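Putative cytoplasmic protein (Salmonella enterica subsp. enterica serovar Typhimurium, PDB 4IQN) is of unknown function, a putative cytoplasmic protein belonging to a family defined by a domain of unknown function, DUF5066. Local coordinates at residues A[25-28]-A[29-33]; A[38-42]-A[43-47]; A[96-100]-A[101-105]; A[193-196]-A[197-200]. One frame throughout, in Å; residues are numbered along the deposited sequence.

Contact 1. Residues A[25-28]-A[29-33]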
loop_
_atom_site.group_PDB
_atom_site.type_symbol
_atom_site.label_atom_id
_atom_site.label_comp_id
_atom_site.label_asym_id
_atom_site.label_seq_id
_atom_site.Cartn_x
_atom_site.Cartn_y
_atom_site.Cartn_z
ATOM N N THR A 25 17.009 -11.741 -2.388
ATOM C CA THR A 25 17.564 -11.411 -1.066
ATOM C C THR A 25 16.494 -11.553 0.018
ATOM O O THR A 25 15.861 -10.578 0.424
ATOM C CB THR A 25 18.157 -9.977 -1.052
ATOM O OG1 THR A 25 17.170 -9.009 -1.508
ATOM C CG2 THR A 25 19.358 -9.910 -1.960
ATOM N N PRO A 26 16.265 -12.774 0.485
ATOM C CA PRO A 26 15.268 -12.922 1.543
ATOM C C PRO A 26 15.731 -12.300 2.827
ATOM O O PRO A 26 16.947 -12.296 3.104
ATOM C CB PRO A 26 15.186 -14.441 1.736
ATOM C CG PRO A 26 16.485 -14.934 1.280
ATOM C CD PRO A 26 16.851 -14.064 0.116
HETATM N N MSE A 27 14.772 -11.790 3.600
HETATM C CA MSE A 27 15.010 -11.437 4.998
HETATM C C MSE A 27 14.934 -12.724 5.741
HETATM O O MSE A 27 14.186 -13.615 5.338
HETATM C CB MSE A 27 13.954 -10.471 5.542
HETATM C CG MSE A 27 14.290 -9.091 5.046
HETATM SE SE MSE A 27 13.219 -7.659 5.855
HETATM C CE MSE A 27 12.541 -8.313 7.564
ATOM N N SER A 28 15.698 -12.862 6.829
ATOM C CA SER A 28 15.587 -14.078 7.633
ATOM C C SER A 28 14.280 -14.035 8.461
ATOM O O SER A 28 13.667 -12.972 8.647
ATOM C CB SER A 28 16.777 -14.235 8.576
ATOM O OG SER A 28 16.788 -13.151 9.486
ATOM N N ALA A 29 13.872 -15.205 8.923
ATOM C CA ALA A 29 12.738 -15.371 9.847
ATOM C C ALA A 29 12.849 -14.467 11.064
ATOM O O ALA A 29 11.858 -13.864 11.492
ATOM C CB ALA A 29 12.644 -16.822 10.297
ATOM N N GLU A 30 14.053 -14.409 11.633
ATOM C CA GLU A 30 14.311 -13.601 12.826
ATOM C C GLU A 30 14.041 -12.120 12.555
ATOM O O GLU A 30 13.311 -11.486 13.309
ATOM C CB GLU A 30 15.751 -13.831 13.308
ATOM C CG GLU A 30 16.052 -13.398 14.716
ATOM C CD GLU A 30 17.168 -14.253 15.349
ATOM O OE1 GLU A 30 17.703 -15.154 14.661
ATOM O OE2 GLU A 30 17.511 -14.030 16.534
ATOM N N GLU A 31 14.597 -11.591 11.457
ATOM C CA GLU A 31 14.389 -10.195 11.059
ATOM C C GLU A 31 12.888 -9.912 10.829
ATOM O O GLU A 31 12.338 -8.887 11.273
ATOM C CB GLU A 31 15.127 -9.906 9.753
ATOM C CG GLU A 31 16.639 -9.947 9.847
ATOM C CD GLU A 31 17.327 -9.665 8.508
ATOM O OE1 GLU A 31 17.923 -8.579 8.367
ATOM O OE2 GLU A 31 17.275 -10.504 7.586
ATOM N N ILE A 32 12.228 -10.824 10.128
ATOM C CA ILE A 32 10.809 -10.664 9.817
ATOM C C ILE A 32 9.987 -10.675 11.093
ATOM O O ILE A 32 9.081 -9.885 11.226
ATOM C CB ILE A 32 10.348 -11.711 8.791
ATOM C CG1 ILE A 32 11.048 -11.396 7.470
ATOM C CG2 ILE A 32 8.859 -11.643 8.575
ATOM C CD1 ILE A 32 11.034 -12.514 6.474
ATOM N N SER A 33 10.362 -11.507 12.059
ATOM C CA SER A 33 9.649 -11.589 13.346
ATOM C C SER A 33 9.643 -10.319 14.164
ATOM O O SER A 33 8.720 -10.107 14.943
ATOM C CB SER A 33 10.272 -12.666 14.223
ATOM O OG SER A 33 9.888 -13.915 13.736
#
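Met27 packs its selenomethionine side chain against Ile32 while Ser28, at the N-cap of helix 29-34, exchanges bonds with Glu31, and the two halves differ sharply in tightness. On the packed side, Met27 CE lies 3.4 Å from Ile32 CG1, closer than carbon atoms usually come, and the two side chains cross obliquely. A bend at chi3 (23°) of Met27 folds the methyl back against the first turn. Leu35 and Leu59 also touch Met27, and Ala60 touches Ile32, so the buried Met27 faces the protein, with Ile32 partly covered.

The solvent side is polar, with one strong bond and two weak ones. Ser28 N donates to Glu31 OE2 at 2.9 Å, nearly straight (168°) and onto the anti lone pair of that oxygen. In return Glu31 N reaches Ser28 OG at 3.3 Å, straight but long and weak. Together these reciprocal bonds make a capping box. With chi1 at 63°, Ser28 OG sits between its own backbone N and carbonyl carbon, facing the first turn; it also donates weakly to Glu31 OE2. The regular helical ladder starts with Ile32 N to Ser28 O at 3.0 Å.

Glu31 OE2 thus gathers one strong and one weak bond, plus a long, weak ion pair with Arg63. A carboxylate at the N-terminal end of a helix would probably be stabilised in its charged form by the helix dipole and this arginine.

Contact 2. Residues A[38-42]-A[43-47]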
loop_
_atom_site.group_PDB
_atom_site.type_symbol
_atom_site.label_atom_id
_atom_site.label_comp_id
_atom_site.label_asym_id
_atom_site.label_seq_id
_atom_site.Cartn_x
_atom_site.Cartn_y
_atom_site.Cartn_z
ATOM N N ARG A 38 3.671 1.138 12.441
ATOM C CA ARG A 38 2.846 2.162 13.101
ATOM C C ARG A 38 1.362 2.006 12.757
ATOM O O ARG A 38 1.020 1.696 11.610
ATOM C CB ARG A 38 3.354 3.565 12.767
ATOM C CG ARG A 38 4.694 3.868 13.419
ATOM C CD ARG A 38 4.526 4.131 14.891
ATOM N NE ARG A 38 5.767 4.642 15.498
ATOM C CZ ARG A 38 6.137 5.912 15.468
ATOM N NH1 ARG A 38 5.370 6.819 14.864
ATOM N NH2 ARG A 38 7.276 6.284 16.052
ATOM N N LYS A 39 0.489 2.175 13.750
ATOM C CA LYS A 39 -0.958 2.050 13.560
ATOM C C LYS A 39 -1.570 3.289 12.899
ATOM O O LYS A 39 -2.553 3.171 12.152
ATOM C CB LYS A 39 -1.639 1.785 14.907
ATOM C CG LYS A 39 -3.155 1.644 14.945
ATOM C CD LYS A 39 -3.687 0.386 14.259
ATOM C CE LYS A 39 -5.220 0.264 14.321
ATOM N NZ LYS A 39 -5.716 -0.286 15.599
ATOM N N TYR A 40 -0.999 4.459 13.162
ATOM C CA TYR A 40 -1.598 5.731 12.748
ATOM C C TYR A 40 -0.689 6.544 11.856
ATOM O O TYR A 40 0.533 6.398 11.860
ATOM C CB TYR A 40 -1.982 6.550 13.987
ATOM C CG TYR A 40 -3.009 5.856 14.861
ATOM C CD1 TYR A 40 -4.303 5.763 14.455
ATOM C CD2 TYR A 40 -2.659 5.267 16.099
ATOM C CE1 TYR A 40 -5.258 5.117 15.210
ATOM C CE2 TYR A 40 -3.622 4.625 16.876
ATOM C CZ TYR A 40 -4.921 4.559 16.408
ATOM O OH TYR A 40 -5.907 3.941 17.098
ATOM N N ARG A 41 -1.309 7.405 11.047
ATOM C CA ARG A 41 -0.563 8.302 10.213
ATOM C C ARG A 41 0.252 9.345 11.005
ATOM O O ARG A 41 1.342 9.760 10.605
ATOM C CB ARG A 41 -1.513 9.025 9.269
ATOM C CG ARG A 41 -0.706 9.683 8.189
ATOM C CD ARG A 41 -1.239 9.498 6.810
ATOM N NE ARG A 41 -2.186 8.427 6.655
ATOM C CZ ARG A 41 -3.269 8.529 5.896
ATOM N NH1 ARG A 41 -3.504 9.649 5.214
ATOM N NH2 ARG A 41 -4.113 7.528 5.833
ATOM N N ASP A 42 -0.316 9.784 12.112
ATOM C CA ASP A 42 0.336 10.784 13.003
ATOM C C ASP A 42 1.751 10.330 13.437
ATOM O O ASP A 42 1.894 9.386 14.210
ATOM C CB ASP A 42 -0.587 11.037 14.191
ATOM C CG ASP A 42 0.044 11.869 15.302
ATOM O OD1 ASP A 42 1.144 12.480 15.098
ATOM O OD2 ASP A 42 -0.625 11.915 16.393
ATOM N N PRO A 43 2.794 11.006 12.937
ATOM C CA PRO A 43 4.158 10.566 13.263
ATOM C C PRO A 43 4.482 10.551 14.767
ATOM O O PRO A 43 5.355 9.783 15.203
ATOM C CB PRO A 43 5.031 11.587 12.515
ATOM C CG PRO A 43 4.137 12.089 11.405
ATOM C CD PRO A 43 2.806 12.197 12.063
ATOM N N GLN A 44 3.784 11.363 15.562
ATOM C CA GLN A 44 4.081 11.431 17.017
ATOM C C GLN A 44 3.380 10.311 17.794
ATOM O O GLN A 44 3.638 10.119 18.971
ATOM C CB GLN A 44 3.693 12.792 17.651
ATOM C CG GLN A 44 4.025 14.033 16.835
ATOM C CD GLN A 44 5.505 14.166 16.536
ATOM O OE1 GLN A 44 5.953 13.949 15.407
ATOM N NE2 GLN A 44 6.277 14.514 17.555
ATOM N N ASN A 45 2.445 9.606 17.153
ATOM C CA ASN A 45 1.755 8.506 17.805
ATOM C C ASN A 45 2.578 7.224 17.657
ATOM O O ASN A 45 2.706 6.747 16.585
ATOM C CB ASN A 45 0.373 8.301 17.198
ATOM C CG ASN A 45 -0.495 7.409 18.027
ATOM O OD1 ASN A 45 -0.032 6.430 18.614
ATOM N ND2 ASN A 45 -1.783 7.710 18.044
ATOM N N THR A 46 3.126 6.680 18.741
ATOM C CA THR A 46 4.059 5.546 18.619
ATOM C C THR A 46 3.383 4.158 18.653
ATOM O O THR A 46 4.071 3.142 18.657
ATOM C CB THR A 46 5.123 5.600 19.725
ATOM O OG1 THR A 46 4.461 5.473 20.972
ATOM C CG2 THR A 46 5.860 6.939 19.716
ATOM N N GLU A 47 2.051 4.102 18.705
ATOM C CA GLU A 47 1.367 2.827 18.753
ATOM C C GLU A 47 1.666 2.045 17.502
ATOM O O GLU A 47 1.647 2.589 16.401
ATOM C CB GLU A 47 -0.135 2.985 18.965
ATOM C CG GLU A 47 -0.875 1.648 19.069
ATOM C CD GLU A 47 -2.348 1.792 19.449
ATOM O OE1 GLU A 47 -2.788 2.926 19.771
ATOM O OE2 GLU A 47 -3.068 0.760 19.427
HETATM O O HOH W 1 0.948 4.970 15.319
HETATM O O HOH W 2 -3.022 10.312 16.553
#
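A bend at chi2 (-75°) turns the guanidinium of Arg38 back over the loop toward Pro43; Asn45, with CG anti to the backbone N (chi1 -167°), carries its amide to the Tyr40 ring. The residues belong to the connection between antiparallel strands 36-38 and 48-49, which holds a type I beta turn from Asp42 to Asn45, followed by an Asx turn at Asn45.

The beta turn is closed by Asn45 N to Asp42 O, 3.0 Å. Asp42 reinforces it, OD1 accepting from Gln44 N at 2.9 Å from above the carboxylate plane. In the Asx turn, Asn45 OD1 takes the N-H of Glu47 at 3.1 Å. Lys39 N donates almost straight to Glu47 O. Arg38 NH1 meets Pro43 O at 3.0 Å from above the carbonyl plane, while Thr46 CA lies over one guanidinium face, toward its rim.

Arg41 leaves the loop to form a salt bridge with Glu210. Tyr40 ring and Asn45 amide planes are 33° apart, and Glu47 OE1 comes in at the ring edge, 3.5 Å from Tyr40 CE2. One water accepts from Tyr40 N at 3.0 Å; another donates to Asp42 OD2 and accepts from Asn45 ND2, 3.2 Å away.

Contact 3. Residues A[96-100]-A[101-105]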
loop_
_atom_site.group_PDB
_atom_site.type_symbol
_atom_site.label_atom_id
_atom_site.label_comp_id
_atom_site.label_asym_id
_atom_site.label_seq_id
_atom_site.Cartn_x
_atom_site.Cartn_y
_atom_site.Cartn_z
ATOM N N ALA A 96 -0.297 13.726 -3.579
ATOM C CA ALA A 96 -1.373 14.742 -3.571
ATOM C C ALA A 96 -0.986 16.046 -4.247
ATOM O O ALA A 96 -1.771 16.650 -4.987
ATOM C CB ALA A 96 -1.816 15.030 -2.131
ATOM N N TYR A 97 0.231 16.482 -3.969
ATOM C CA TYR A 97 0.786 17.677 -4.543
ATOM C C TYR A 97 0.918 17.567 -6.067
ATOM O O TYR A 97 0.464 18.454 -6.822
ATOM C CB TYR A 97 2.139 17.907 -3.921
ATOM C CG TYR A 97 2.660 19.298 -4.009
ATOM C CD1 TYR A 97 1.986 20.340 -3.397
ATOM C CD2 TYR A 97 3.833 19.572 -4.661
ATOM C CE1 TYR A 97 2.480 21.626 -3.425
ATOM C CE2 TYR A 97 4.341 20.864 -4.710
ATOM C CZ TYR A 97 3.655 21.895 -4.084
ATOM O OH TYR A 97 4.105 23.205 -4.095
ATOM N N TYR A 98 1.500 16.460 -6.514
ATOM C CA TYR A 98 1.584 16.167 -7.957
ATOM C C TYR A 98 0.163 16.034 -8.558
ATOM O O TYR A 98 -0.061 16.383 -9.730
ATOM C CB TYR A 98 2.457 14.911 -8.212
ATOM C CG TYR A 98 2.136 14.248 -9.503
ATOM C CD1 TYR A 98 2.711 14.699 -10.704
ATOM C CD2 TYR A 98 1.206 13.196 -9.568
ATOM C CE1 TYR A 98 2.395 14.114 -11.923
ATOM C CE2 TYR A 98 0.886 12.599 -10.785
ATOM C CZ TYR A 98 1.480 13.065 -11.955
ATOM O OH TYR A 98 1.170 12.491 -13.126
ATOM N N GLY A 99 -0.789 15.544 -7.775
ATOM C CA GLY A 99 -2.150 15.295 -8.250
ATOM C C GLY A 99 -2.907 16.532 -8.714
ATOM O O GLY A 99 -3.751 16.451 -9.591
ATOM N N VAL A 100 -2.630 17.674 -8.090
ATOM C CA VAL A 100 -3.241 18.923 -8.510
ATOM C C VAL A 100 -2.287 19.752 -9.354
ATOM O O VAL A 100 -2.496 20.948 -9.546
ATOM C CB VAL A 100 -3.833 19.736 -7.347
ATOM C CG1 VAL A 100 -5.100 19.073 -6.832
ATOM C CG2 VAL A 100 -2.807 19.909 -6.213
ATOM N N GLY A 101 -1.238 19.093 -9.855
ATOM C CA GLY A 101 -0.269 19.674 -10.767
ATOM C C GLY A 101 0.718 20.665 -10.147
ATOM O O GLY A 101 1.351 21.415 -10.870
HETATM N N MSE A 102 0.849 20.679 -8.817
HETATM C CA MSE A 102 1.711 21.693 -8.171
HETATM C C MSE A 102 3.180 21.416 -8.326
HETATM O O MSE A 102 4.004 22.250 -7.977
HETATM C CB MSE A 102 1.367 21.944 -6.705
HETATM C CG MSE A 102 -0.027 22.524 -6.533
HETATM SE SE MSE A 102 -0.056 24.351 -7.155
HETATM C CE MSE A 102 1.009 25.215 -5.743
ATOM N N ASP A 103 3.532 20.266 -8.878
ATOM C CA ASP A 103 4.932 19.984 -9.186
ATOM C C ASP A 103 5.506 20.951 -10.230
ATOM O O ASP A 103 6.703 21.088 -10.332
ATOM C CB ASP A 103 5.115 18.517 -9.607
ATOM C CG ASP A 103 4.193 18.105 -10.769
ATOM O OD1 ASP A 103 2.944 18.363 -10.700
ATOM O OD2 ASP A 103 4.733 17.507 -11.739
ATOM N N SER A 104 4.659 21.620 -11.009
ATOM C CA SER A 104 5.145 22.590 -11.988
ATOM C C SER A 104 5.004 24.019 -11.484
ATOM O O SER A 104 5.252 24.920 -12.229
ATOM C CB SER A 104 4.375 22.452 -13.319
ATOM O OG SER A 104 2.996 22.774 -13.149
ATOM N N SER A 105 4.601 24.218 -10.226
ATOM C CA SER A 105 4.385 25.566 -9.689
ATOM C C SER A 105 5.656 26.303 -9.355
ATOM O O SER A 105 5.615 27.513 -9.224
ATOM C CB SER A 105 3.524 25.532 -8.414
ATOM O OG SER A 105 4.230 24.915 -7.338
#
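Tyr97 and Met102 meet at the C-terminal end of helix 93-99, where backbone, apolar and polar contacts can be separated.

The backbone bonds define a Schellman motif. Met102 N returns to Tyr97 O at 3.0 Å, and inside that loop Gly101 N reaches Tyr98 O, also at 3.0 Å. Gly101 is the C-prime residue, its positive phi (74°) reversing the chain into the 3-10 segment 102-104.

The apolar part is a CH-pi contact: CB of selenomethionine Met102 stands 3.5 Å from the centroid of the Tyr97 ring, 13° off the ring normal and therefore over its centre. Chi1 of -159° swings the Tyr97 ring away from its own N and across the turn to receive it. Val100 CG2 touches Met102 CG at 3.8 Å, a second apolar contact.

Among polar contacts, Ser105 OG donates to Met102 O at 2.7 Å in the carbonyl plane, on a lone pair, and Ser105 N binds the same oxygen. Set apart from these, Asp103 and Tyr98 lie side by side, with Asp103 OD2 in the ring plane at its edge, 3.6 Å from Tyr98 CD1.

Past the turn, Tyr97 OH bonds to Ile107 O, while Ala96 O accepts from Tyr212 OH just before helix 214-217, and Met102 touches Leu220 in the loop after that helix.

Contact 4. Residues A[193-196]-A[197-200]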
loop_
_atom_site.group_PDB
_atom_site.type_symbol
_atom_site.label_atom_id
_atom_site.label_comp_id
_atom_site.label_asym_id
_atom_site.label_seq_id
_atom_site.Cartn_x
_atom_site.Cartn_y
_atom_site.Cartn_z
ATOM N N LYS A 193 -14.823 -9.835 -3.165
ATOM C CA LYS A 193 -15.854 -8.788 -3.139
ATOM C C LYS A 193 -16.452 -8.635 -1.734
ATOM O O LYS A 193 -16.674 -7.509 -1.263
ATOM C CB LYS A 193 -16.959 -8.995 -4.236
ATOM C CG LYS A 193 -17.546 -7.632 -4.746
ATOM C CD LYS A 193 -16.746 -7.038 -5.948
ATOM C CE LYS A 193 -16.599 -5.495 -6.059
ATOM N NZ LYS A 193 -17.799 -4.567 -6.073
ATOM N N ALA A 194 -16.702 -9.748 -1.079
ATOM C CA ALA A 194 -17.277 -9.767 0.274
ATOM C C ALA A 194 -16.340 -9.078 1.268
ATOM O O ALA A 194 -16.803 -8.342 2.117
ATOM C CB ALA A 194 -17.543 -11.168 0.728
ATOM N N GLN A 195 -15.038 -9.312 1.150
ATOM C CA GLN A 195 -14.089 -8.642 2.045
ATOM C C GLN A 195 -13.989 -7.139 1.730
ATOM O O GLN A 195 -13.904 -6.308 2.652
ATOM C CB GLN A 195 -12.732 -9.317 2.019
ATOM C CG GLN A 195 -11.773 -8.780 3.046
ATOM C CD GLN A 195 -12.242 -9.110 4.456
ATOM O OE1 GLN A 195 -12.476 -10.270 4.773
ATOM N NE2 GLN A 195 -12.401 -8.100 5.293
ATOM N N GLN A 196 -14.010 -6.770 0.455
ATOM C CA GLN A 196 -14.025 -5.374 0.083
ATOM C C GLN A 196 -15.221 -4.653 0.675
ATOM O O GLN A 196 -15.093 -3.552 1.198
ATOM C CB GLN A 196 -14.032 -5.194 -1.443
ATOM C CG GLN A 196 -12.749 -5.536 -2.159
ATOM C CD GLN A 196 -12.965 -5.567 -3.657
ATOM O OE1 GLN A 196 -13.773 -6.329 -4.161
ATOM N NE2 GLN A 196 -12.330 -4.714 -4.335
ATOM N N LYS A 197 -16.391 -5.261 0.553
ATOM C CA LYS A 197 -17.612 -4.695 1.160
ATOM C C LYS A 197 -17.460 -4.524 2.691
ATOM O O LYS A 197 -17.795 -3.472 3.228
ATOM C CB LYS A 197 -18.826 -5.527 0.813
ATOM C CG LYS A 197 -20.171 -4.910 1.153
ATOM C CD LYS A 197 -21.251 -5.719 0.442
ATOM C CE LYS A 197 -22.681 -5.325 0.780
ATOM N NZ LYS A 197 -23.592 -6.502 0.591
HETATM N N MSE A 198 -16.931 -5.537 3.370
HETATM C CA MSE A 198 -16.665 -5.457 4.819
HETATM C C MSE A 198 -15.711 -4.324 5.144
HETATM O O MSE A 198 -15.906 -3.589 6.131
HETATM C CB MSE A 198 -16.069 -6.779 5.304
HETATM C CG MSE A 198 -17.092 -7.898 5.588
HETATM SE SE MSE A 198 -16.265 -9.439 6.566
HETATM C CE MSE A 198 -15.735 -8.333 8.123
ATOM N N ASN A 199 -14.659 -4.195 4.343
ATOM C CA ASN A 199 -13.577 -3.246 4.567
ATOM C C ASN A 199 -14.134 -1.848 4.435
ATOM O O ASN A 199 -13.871 -0.998 5.262
ATOM C CB ASN A 199 -12.419 -3.461 3.576
ATOM C CG ASN A 199 -11.597 -4.732 3.842
ATOM O OD1 ASN A 199 -11.744 -5.370 4.867
ATOM N ND2 ASN A 199 -10.719 -5.093 2.912
ATOM N N GLU A 200 -14.968 -1.630 3.422
ATOM C CA GLU A 200 -15.540 -0.318 3.190
ATOM C C GLU A 200 -16.498 0.113 4.283
ATOM O O GLU A 200 -16.496 1.298 4.696
ATOM C CB GLU A 200 -16.174 -0.285 1.799
ATOM C CG GLU A 200 -15.082 -0.311 0.711
ATOM C CD GLU A 200 -15.630 -0.551 -0.697
ATOM O OE1 GLU A 200 -16.688 0.056 -0.991
ATOM O OE2 GLU A 200 -15.012 -1.341 -1.487
#
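Helix 190-207 supplies both halves of this contact, two successive turns joined by regular i to i+4 bonding, with one side-chain bridge of the same spacing. Four backbone bonds of 2.8 to 3.1 Å form the ladder: Lys197 N to Lys193 O, Met198 N to Ala194 O, Asn199 N to Gln195 O and Glu200 N to Gln196 O. Phi and psi stay helical throughout, the direct evidence that the turn is unbroken here.

The side-chain bridge links Gln195 and Asn199. Gln195 NE2 donates to Asn199 OD1 at 2.8 Å with a nearly straight N-H...O angle of 166°. The acceptor lies in the amide plane of Gln195, whereas the donor stands above the carbonyl plane of Asn199; the amide planes are 42° apart. Although the CB of Gln195 points away from residues 197-200, a bend at chi2 (67°) brings the amide back to its partner.

Gln196 turns to another partner, its NE2 donating to Ala162 O in the connection between strand 158-161 and helix 166-174. Asn199 is buried against Pro150 and Leu161, and Glu200 also touches Leu161, so this side of the helix rests on the edge strand of the four-stranded sheet. Around Lys193, Lys197 and Met198 the helix surface is exposed.

Both partners of the bridge are uncharged: the amide oxygen of the buried Asn199 has a neutral donor one turn earlier, in its own helix.

Overall arrangement
All four are local surface contacts, each with a single buried residue among those that touch: Met27, Arg41, Tyr97 and Asn199. None shares an element with another. Contact 1 starts a helix and contact 3 ends one, on opposite sides of the chain's centre, their centres about 38 Å apart; contact 4 lies within a helix and contact 2 in a loop between strands. Their chemistry follows: a carboxylate and a serine hydroxyl each take a backbone N-H at the helix start, glycine and a CH-pi contact serve at the helix end, neutral amides bridge turns in contact 4, and contact 2 relies on turn bonds and waters. Contacts 2 and 3 come nearest, about 9 Å between nearest atoms.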